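PDB 3U07: DUF1254 domain-containing protein, which is of unknown function, combines DUF1254 and DUF1214 family regions in one chain, and probably carries a signal sequence for export. Local coordinates for residues 41-46 against 114-119; 156-161 against 285-290; 326-329 against 334-337. The protein carries 2 engineered substitutions. All blocks are in the same frame, centred on the assembly; numbering follows the deposited sequence.

Interaction 1: 41-46 against 114-119; sequences DEAYKF and MDMGHY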
loop_
_atom_site.group_PDB
_atom_site.type_symbol
_atom_site.label_atom_id
_atom_site.label_comp_id
_atom_site.label_asym_id
_atom_site.label_seq_id
_atom_site.Cartn_x
_atom_site.Cartn_y
_atom_site.Cartn_z
ATOM N N ASP A 41 -0.649 -14.848 6.230
ATOM C CA ASP A 41 -0.035 -14.860 7.549
ATOM C C ASP A 41 0.549 -13.505 7.924
ATOM O O ASP A 41 0.311 -13.005 9.023
ATOM C CB ASP A 41 1.052 -15.942 7.623
ATOM C CG ASP A 41 1.465 -16.249 9.055
ATOM O OD1 ASP A 41 0.567 -16.312 9.918
ATOM O OD2 ASP A 41 2.673 -16.434 9.324
ATOM N N GLU A 42 1.298 -12.896 7.009
ATOM C CA GLU A 42 1.906 -11.604 7.303
ATOM C C GLU A 42 0.860 -10.501 7.458
ATOM O O GLU A 42 1.033 -9.587 8.261
ATOM C CB GLU A 42 2.932 -11.245 6.225
ATOM C CG GLU A 42 4.121 -12.216 6.149
ATOM C CD GLU A 42 4.908 -12.297 7.455
ATOM O OE1 GLU A 42 5.281 -11.234 7.991
ATOM O OE2 GLU A 42 5.158 -13.421 7.944
ATOM N N ALA A 43 -0.230 -10.580 6.702
ATOM C CA ALA A 43 -1.282 -9.571 6.824
ATOM C C ALA A 43 -1.893 -9.717 8.221
ATOM O O ALA A 43 -2.150 -8.727 8.907
ATOM C CB ALA A 43 -2.349 -9.779 5.758
ATOM N N TYR A 44 -2.118 -10.958 8.643
ATOM C CA TYR A 44 -2.673 -11.200 9.968
ATOM C C TYR A 44 -1.734 -10.660 11.051
ATOM O O TYR A 44 -2.168 -9.929 11.939
ATOM C CB TYR A 44 -2.900 -12.693 10.225
ATOM C CG TYR A 44 -3.437 -12.941 11.621
ATOM C CD1 TYR A 44 -4.704 -12.484 11.985
ATOM C CD2 TYR A 44 -2.654 -13.557 12.599
ATOM C CE1 TYR A 44 -5.178 -12.630 13.284
ATOM C CE2 TYR A 44 -3.119 -13.705 13.907
ATOM C CZ TYR A 44 -4.384 -13.237 14.240
ATOM O OH TYR A 44 -4.855 -13.358 15.525
ATOM N N LYS A 45 -0.454 -11.023 10.980
ATOM C CA LYS A 45 0.516 -10.557 11.973
ATOM C C LYS A 45 0.484 -9.041 12.066
ATOM O O LYS A 45 0.510 -8.471 13.161
ATOM C CB LYS A 45 1.938 -11.008 11.615
ATOM C CG LYS A 45 2.207 -12.503 11.728
ATOM C CD LYS A 45 3.661 -12.797 11.352
ATOM C CE LYS A 45 3.947 -14.288 11.257
ATOM N NZ LYS A 45 5.322 -14.541 10.734
ATOM N N PHE A 46 0.428 -8.383 10.913
ATOM C CA PHE A 46 0.393 -6.927 10.893
ATOM C C PHE A 46 -0.876 -6.426 11.582
ATOM O O PHE A 46 -0.835 -5.476 12.351
ATOM C CB PHE A 46 0.434 -6.404 9.459
ATOM C CG PHE A 46 0.441 -4.903 9.370
ATOM C CD1 PHE A 46 1.642 -4.201 9.312
ATOM C CD2 PHE A 46 -0.753 -4.191 9.376
ATOM C CE1 PHE A 46 1.651 -2.808 9.258
ATOM C CE2 PHE A 46 -0.754 -2.802 9.324
ATOM C CZ PHE A 46 0.450 -2.109 9.267
HETATM N N MSE A 114 -7.716 -3.169 0.963
HETATM C CA MSE A 114 -7.104 -4.451 0.628
HETATM C C MSE A 114 -7.623 -5.512 1.580
HETATM O O MSE A 114 -7.931 -5.215 2.736
HETATM C CB MSE A 114 -5.577 -4.355 0.740
HETATM C CG MSE A 114 -4.960 -3.397 -0.277
HETATM SE SE MSE A 114 -3.022 -3.310 -0.162
HETATM C CE MSE A 114 -2.967 -2.164 1.388
ATOM N N ASP A 115 -7.734 -6.743 1.100
ATOM C CA ASP A 115 -8.218 -7.808 1.955
ATOM C C ASP A 115 -7.064 -8.526 2.639
ATOM O O ASP A 115 -5.887 -8.227 2.380
ATOM C CB ASP A 115 -9.094 -8.801 1.174
ATOM C CG ASP A 115 -8.358 -9.506 0.044
ATOM O OD1 ASP A 115 -7.150 -9.801 0.182
ATOM O OD2 ASP A 115 -9.011 -9.791 -0.986
HETATM N N MSE A 116 -7.412 -9.465 3.516
HETATM C CA MSE A 116 -6.429 -10.223 4.282
HETATM C C MSE A 116 -5.581 -11.204 3.472
HETATM O O MSE A 116 -4.759 -11.926 4.032
HETATM C CB MSE A 116 -7.139 -10.954 5.425
HETATM C CG MSE A 116 -7.797 -10.001 6.415
HETATM SE SE MSE A 116 -6.496 -8.844 7.289
HETATM C CE MSE A 116 -5.801 -10.192 8.475
ATOM N N GLY A 117 -5.788 -11.244 2.162
ATOM C CA GLY A 117 -4.986 -12.128 1.334
ATOM C C GLY A 117 -3.969 -11.276 0.593
ATOM O O GLY A 117 -3.236 -11.751 -0.278
ATOM N N HIS A 118 -3.955 -9.998 0.969
ATOM C CA HIS A 118 -3.094 -8.948 0.417
ATOM C C HIS A 118 -3.422 -8.559 -1.024
ATOM O O HIS A 118 -2.530 -8.273 -1.823
ATOM C CB HIS A 118 -1.606 -9.309 0.550
ATOM C CG HIS A 118 -0.698 -8.112 0.535
ATOM N ND1 HIS A 118 0.049 -7.755 -0.566
ATOM C CD2 HIS A 118 -0.447 -7.175 1.480
ATOM C CE1 HIS A 118 0.722 -6.647 -0.297
ATOM N NE2 HIS A 118 0.437 -6.275 0.937
ATOM N N TYR A 119 -4.716 -8.556 -1.344
ATOM C CA TYR A 119 -5.192 -8.146 -2.665
ATOM C C TYR A 119 -5.905 -6.810 -2.526
ATOM O O TYR A 119 -6.711 -6.626 -1.611
ATOM C CB TYR A 119 -6.219 -9.120 -3.248
ATOM C CG TYR A 119 -5.676 -10.437 -3.706
ATOM C CD1 TYR A 119 -5.787 -11.571 -2.907
ATOM C CD2 TYR A 119 -5.063 -10.558 -4.950
ATOM C CE1 TYR A 119 -5.301 -12.795 -3.333
ATOM C CE2 TYR A 119 -4.572 -11.781 -5.388
ATOM C CZ TYR A 119 -4.694 -12.895 -4.574
ATOM O OH TYR A 119 -4.205 -14.108 -4.992
#
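Ala43 and Tyr44 on helix 26-52 meet Met116, a selenomethionine, at the turn between strands 109-115 and 120-125. The side chain of Met116 illustrates a flexible selenoether chain that is bent twice on its way to the helix. Its CB stays 4.9 Å from Ala43 CB, and CG, set beside the backbone N (chi1 -63°), keeps further back. Bends at chi2 and chi3 then curl the chain, so that the heavy SE passes Ala43 CB at 4.5 Å and the terminal CE turns in against the helix. There CE rests 3.6 Å from Tyr44 CA and 4.2 Å from Tyr44 CB, at the edge of the tyrosine ring and near its plane rather than over a face. Ala43 CB points into the turn and meets the Met116 carbonyl O at 3.7 Å. Val222 of helix 215-224 also packs on both Met116 and Tyr44, while the Tyr44 hydroxyl bonds to the Pro208 carbonyl. No hydrogen bond crosses between the two segments. The turn holds its own shape instead: Asp115 OD1 accepts Gly117 N at 2.8 Å, making an Asx turn, and Tyr119 N at 3.1 Å from the opposite face of the carboxylate plane. With a type I turn from Asp115 to His118, this closes a beta hairpin whose tip is packed against helix 26-52.

Interaction 2: 156-161 against 285-290; sequences RVDSNL and GTRDTL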
loop_
_atom_site.group_PDB
_atom_site.type_symbol
_atom_site.label_atom_id
_atom_site.label_comp_id
_atom_site.label_asym_id
_atom_site.label_seq_id
_atom_site.Cartn_x
_atom_site.Cartn_y
_atom_site.Cartn_z
ATOM N N ARG A 156 -17.448 -6.096 -3.197
ATOM C CA ARG A 156 -17.585 -7.411 -2.571
ATOM C C ARG A 156 -16.198 -7.818 -2.080
ATOM O O ARG A 156 -15.252 -7.850 -2.864
ATOM C CB ARG A 156 -18.104 -8.431 -3.586
ATOM C CG ARG A 156 -19.548 -8.189 -4.006
ATOM C CD ARG A 156 -20.527 -8.594 -2.905
ATOM N NE ARG A 156 -21.909 -8.263 -3.257
ATOM C CZ ARG A 156 -22.977 -8.603 -2.537
ATOM N NH1 ARG A 156 -22.838 -9.294 -1.410
ATOM N NH2 ARG A 156 -24.190 -8.248 -2.944
ATOM N N VAL A 157 -16.067 -8.119 -0.789
ATOM C CA VAL A 157 -14.761 -8.488 -0.243
ATOM C C VAL A 157 -14.710 -9.947 0.202
ATOM O O VAL A 157 -15.696 -10.499 0.701
ATOM C CB VAL A 157 -14.358 -7.547 0.937
ATOM C CG1 VAL A 157 -14.400 -6.087 0.475
ATOM C CG2 VAL A 157 -15.290 -7.744 2.131
ATOM N N ASP A 158 -13.550 -10.568 0.013
ATOM C CA ASP A 158 -13.379 -11.971 0.355
ATOM C C ASP A 158 -12.906 -12.263 1.768
ATOM O O ASP A 158 -12.905 -13.418 2.191
ATOM C CB ASP A 158 -12.470 -12.638 -0.675
ATOM C CG ASP A 158 -13.133 -12.741 -2.040
ATOM O OD1 ASP A 158 -12.561 -12.231 -3.018
ATOM O OD2 ASP A 158 -14.228 -13.333 -2.137
ATOM N N SER A 159 -12.480 -11.226 2.486
ATOM C CA SER A 159 -12.089 -11.382 3.885
ATOM C C SER A 159 -13.019 -10.419 4.628
ATOM O O SER A 159 -13.308 -9.331 4.127
ATOM C CB SER A 159 -10.617 -11.007 4.124
ATOM O OG SER A 159 -10.379 -9.618 3.954
ATOM N N ASN A 160 -13.515 -10.811 5.797
ATOM C CA ASN A 160 -14.420 -9.931 6.530
ATOM C C ASN A 160 -13.704 -8.707 7.069
ATOM O O ASN A 160 -14.319 -7.668 7.287
ATOM C CB ASN A 160 -15.119 -10.684 7.660
ATOM C CG ASN A 160 -16.083 -11.731 7.141
ATOM O OD1 ASN A 160 -16.716 -11.540 6.102
ATOM N ND2 ASN A 160 -16.213 -12.838 7.869
ATOM N N LEU A 161 -12.397 -8.835 7.278
ATOM C CA LEU A 161 -11.591 -7.719 7.753
ATOM C C LEU A 161 -10.872 -7.153 6.531
ATOM O O LEU A 161 -10.263 -7.899 5.759
ATOM C CB LEU A 161 -10.552 -8.198 8.775
ATOM C CG LEU A 161 -11.059 -8.801 10.087
ATOM C CD1 LEU A 161 -9.886 -9.418 10.845
ATOM C CD2 LEU A 161 -11.737 -7.725 10.929
ATOM N N GLY A 285 -1.536 -5.955 -6.774
ATOM C CA GLY A 285 -2.688 -5.903 -7.654
ATOM C C GLY A 285 -3.978 -6.392 -7.018
ATOM O O GLY A 285 -4.111 -6.442 -5.791
ATOM N N THR A 286 -4.924 -6.766 -7.867
ATOM C CA THR A 286 -6.232 -7.230 -7.427
ATOM C C THR A 286 -6.363 -8.714 -7.709
ATOM O O THR A 286 -5.498 -9.317 -8.350
ATOM C CB THR A 286 -7.339 -6.523 -8.219
ATOM O OG1 THR A 286 -7.305 -6.989 -9.578
ATOM C CG2 THR A 286 -7.125 -5.006 -8.217
ATOM N N ARG A 287 -7.444 -9.325 -7.234
ATOM C CA ARG A 287 -7.646 -10.750 -7.519
ATOM C C ARG A 287 -7.903 -10.906 -9.029
ATOM O O ARG A 287 -7.626 -11.981 -9.587
ATOM C CB ARG A 287 -8.844 -11.297 -6.746
ATOM C CG ARG A 287 -8.557 -11.423 -5.255
ATOM C CD ARG A 287 -9.676 -12.058 -4.448
ATOM N NE ARG A 287 -9.336 -12.111 -3.028
ATOM C CZ ARG A 287 -8.586 -13.049 -2.453
ATOM N NH1 ARG A 287 -8.081 -14.047 -3.169
ATOM N NH2 ARG A 287 -8.339 -12.982 -1.153
ATOM N N ASP A 288 -8.391 -9.886 -9.707
ATOM C CA ASP A 288 -8.590 -10.140 -11.113
ATOM C C ASP A 288 -7.282 -10.237 -11.895
ATOM O O ASP A 288 -7.219 -10.887 -12.936
ATOM C CB ASP A 288 -9.469 -9.081 -11.695
ATOM C CG ASP A 288 -10.922 -9.484 -11.691
ATOM O OD1 ASP A 288 -11.221 -10.589 -12.189
ATOM O OD2 ASP A 288 -11.768 -8.691 -11.221
ATOM N N THR A 289 -6.243 -9.570 -11.408
ATOM C CA THR A 289 -4.967 -9.578 -12.122
ATOM C C THR A 289 -3.928 -10.478 -11.485
ATOM O O THR A 289 -2.991 -10.896 -12.144
ATOM C CB THR A 289 -4.365 -8.155 -12.243
ATOM O OG1 THR A 289 -4.187 -7.598 -10.936
ATOM C CG2 THR A 289 -5.272 -7.250 -13.065
ATOM N N LEU A 290 -4.078 -10.790 -10.204
ATOM C CA LEU A 290 -3.083 -11.649 -9.571
ATOM C C LEU A 290 -3.647 -12.899 -8.903
ATOM O O LEU A 290 -2.893 -13.733 -8.403
ATOM C CB LEU A 290 -2.260 -10.834 -8.568
ATOM C CG LEU A 290 -1.383 -9.735 -9.176
ATOM C CD1 LEU A 290 -0.823 -8.852 -8.070
ATOM C CD2 LEU A 290 -0.253 -10.365 -9.989
#
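Asp158 and Arg287 meet through a single close approach, a carboxylate oxygen against the root of a guanidinium group. Asp158 OD1 lies 3.2 Å from Arg287 CD and equally 3.2 Å from Arg287 NE, so one oxygen touches both the last methylene and the first nitrogen. The oxygen sits off the guanidinium plane, the two flat groups are turned 87° to each other, and the salt bridge is electrostatic, without a directed N-H bond. Asp158 CB also comes within 4.0 Å of Arg287 NE. The arginine arrives there because its chain is extended from CG to NE (chi2 -176°, chi3 -179°), spanning backbones whose nearest CA atoms, of Asp158 and Arg287, are 9.8 Å apart.

Arg287 projects from the first turn of the short helix 287-290, whose start is marked by a capping box. Thr286, at the N-cap, accepts on OG1 from Asp288 N and Thr289 N in weak bonds, and its own N donates to Thr289 OG1 at 3.3 Å. Beyond the contact, Arg287 NH1 forms a salt bridge with Asp232, and NE a second one with Asp115. Met228 and Ala231 of helix 228-231 pack against the arginine, and Ala231 also touches Asp158. Three carboxylates around one guanidinium would be expected to favour its positive charge.

Away from this crossing the interface is loose. Only 86 Å² is buried between the two segments, and Asp158 and Arg287 are both partly exposed. On this side the second carboxylate oxygen, Asp158 OD2, has just a weak hydrogen bond to Gln141 NE2.

Interaction 3: 326-329 against 334-337; sequences QKLD and DYVM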
loop_
_atom_site.group_PDB
_atom_site.type_symbol
_atom_site.label_atom_id
_atom_site.label_comp_id
_atom_site.label_asym_id
_atom_site.label_seq_id
_atom_site.Cartn_x
_atom_site.Cartn_y
_atom_site.Cartn_z
ATOM N N GLN A 326 28.848 6.969 -6.759
ATOM C CA GLN A 326 29.192 7.446 -5.426
ATOM C C GLN A 326 27.902 7.631 -4.640
ATOM O O GLN A 326 26.870 8.024 -5.198
ATOM C CB GLN A 326 29.931 8.787 -5.487
ATOM C CG GLN A 326 31.288 8.741 -6.162
ATOM C CD GLN A 326 31.992 10.090 -6.133
ATOM O OE1 GLN A 326 33.147 10.188 -5.724
ATOM N NE2 GLN A 326 31.291 11.137 -6.565
ATOM N N LYS A 327 27.960 7.346 -3.347
ATOM C CA LYS A 327 26.799 7.495 -2.483
ATOM C C LYS A 327 26.374 8.959 -2.441
ATOM O O LYS A 327 27.217 9.848 -2.326
ATOM C CB LYS A 327 27.145 7.036 -1.064
ATOM C CG LYS A 327 26.004 7.177 -0.075
ATOM C CD LYS A 327 24.963 6.095 -0.289
ATOM C CE LYS A 327 23.701 6.403 0.491
ATOM N NZ LYS A 327 23.025 7.618 -0.047
ATOM N N LEU A 328 25.071 9.211 -2.546
ATOM C CA LEU A 328 24.553 10.577 -2.477
ATOM C C LEU A 328 24.846 11.082 -1.068
ATOM O O LEU A 328 24.503 10.418 -0.084
ATOM C CB LEU A 328 23.044 10.591 -2.722
ATOM C CG LEU A 328 22.615 10.203 -4.136
ATOM C CD1 LEU A 328 21.105 10.053 -4.187
ATOM C CD2 LEU A 328 23.111 11.261 -5.122
ATOM N N ASP A 329 25.463 12.255 -0.971
ATOM C CA ASP A 329 25.838 12.825 0.322
ATOM C C ASP A 329 25.977 14.340 0.196
ATOM O O ASP A 329 26.913 14.833 -0.429
ATOM C CB ASP A 329 27.175 12.217 0.756
ATOM C CG ASP A 329 27.523 12.518 2.200
ATOM O OD1 ASP A 329 27.146 13.597 2.697
ATOM O OD2 ASP A 329 28.196 11.674 2.828
ATOM N N ASP A 334 27.181 19.014 -4.567
ATOM C CA ASP A 334 25.959 19.698 -4.937
ATOM C C ASP A 334 25.525 18.789 -6.089
ATOM O O ASP A 334 26.375 18.230 -6.785
ATOM C CB ASP A 334 26.252 21.101 -5.457
ATOM C CG ASP A 334 26.099 22.164 -4.387
ATOM O OD1 ASP A 334 26.123 21.820 -3.187
ATOM O OD2 ASP A 334 25.960 23.349 -4.755
ATOM N N TYR A 335 24.228 18.604 -6.288
ATOM C CA TYR A 335 23.793 17.736 -7.372
ATOM C C TYR A 335 22.768 18.402 -8.266
ATOM O O TYR A 335 22.147 19.397 -7.890
ATOM C CB TYR A 335 23.196 16.442 -6.817
ATOM C CG TYR A 335 24.117 15.671 -5.901
ATOM C CD1 TYR A 335 24.232 16.004 -4.549
ATOM C CD2 TYR A 335 24.876 14.606 -6.386
ATOM C CE1 TYR A 335 25.084 15.287 -3.701
ATOM C CE2 TYR A 335 25.725 13.890 -5.552
ATOM C CZ TYR A 335 25.824 14.233 -4.214
ATOM O OH TYR A 335 26.670 13.521 -3.394
ATOM N N VAL A 336 22.611 17.855 -9.466
ATOM C CA VAL A 336 21.632 18.370 -10.402
ATOM C C VAL A 336 20.945 17.205 -11.113
ATOM O O VAL A 336 21.567 16.198 -11.450
ATOM C CB VAL A 336 22.265 19.347 -11.431
ATOM C CG1 VAL A 336 23.225 18.615 -12.341
ATOM C CG2 VAL A 336 21.161 20.030 -12.233
HETATM N N MSE A 337 19.643 17.366 -11.318
HETATM C CA MSE A 337 18.799 16.371 -11.960
HETATM C C MSE A 337 18.047 17.083 -13.080
HETATM O O MSE A 337 17.331 18.044 -12.821
HETATM C CB MSE A 337 17.798 15.865 -10.933
HETATM C CG MSE A 337 17.518 14.392 -10.931
HETATM SE SE MSE A 337 16.298 13.999 -9.471
HETATM C CE MSE A 337 16.689 15.449 -8.287
HETATM O O HOH W 1 28.011 11.605 -4.543
#
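The loop between strands 315-319 and 334-340 runs alongside the strand it is about to enter, bridged to it by the ring of Tyr335, which meets the loop at Leu328 and Asp329. The strand belongs to a mixed sheet, between strands 382-388 and 432-434. The ring reaches from the strand toward the loop with CG beside the backbone N (chi1 -56°), which carries the hydroxyl to the loop backbone. There Tyr335 OH accepts a nearly straight hydrogen bond from Asp329 N, 3.0 Å long with an N-H...O angle of 162°. The same hydroxyl donates to a water at 2.6 Å, and this water in turn donates to Lys327 O at 2.9 Å. The water lies at the ring edge, in its plane.

The flat of the ring has a different neighbour. Leu328 CD2 sits over one face, 4.1 Å from the ring centroid and 27° off the normal, a CH-pi contact whose closest pair is Leu328 CD2 to Tyr335 CE2 at 3.7 Å. One branch of the leucine thus does all the touching.

The loop is also secured from outside the contact. Leu328 makes backbone hydrogen bonds with Asp320 and with Phe408, on strand 408-417 of the antiparallel sheet that also holds 315-319. Lys327 NZ, salt-bridged to Asp320, bonds back to Leu328 O in the carbonyl plane, on a lone pair. Asp329 OD1 bonds to Ser331 OG.

In this buried setting the phenol works in both senses. Its oxygen receives a backbone N-H while its proton goes to the water, so two backbone groups of the loop, Asp329 N and Lys327 O, are satisfied through one hydroxyl, one directly and one at second hand.

How the interactions relate
Interactions 1 and 2 are neighbours, their centres about 11 Å apart, and they touch through Asp115 and Arg287 and through Met116 N, which probably bonds to Ser159 OG. The 114-119 turn is shared ground: helix 26-52 meets it in interaction 1, and the 156-161 loop and helix 287-290 adjoin it in interaction 2. Strands 109-115 and 161-169, which run into these segments, are neighbours in one antiparallel sheet. Interaction 3 belongs instead to the mixed sheet of 334-340, its centre about 38 Å and about 41 Å from those of interactions 1 and 2. The three follow in series along the chain, and so sample two distant parts of one monomer.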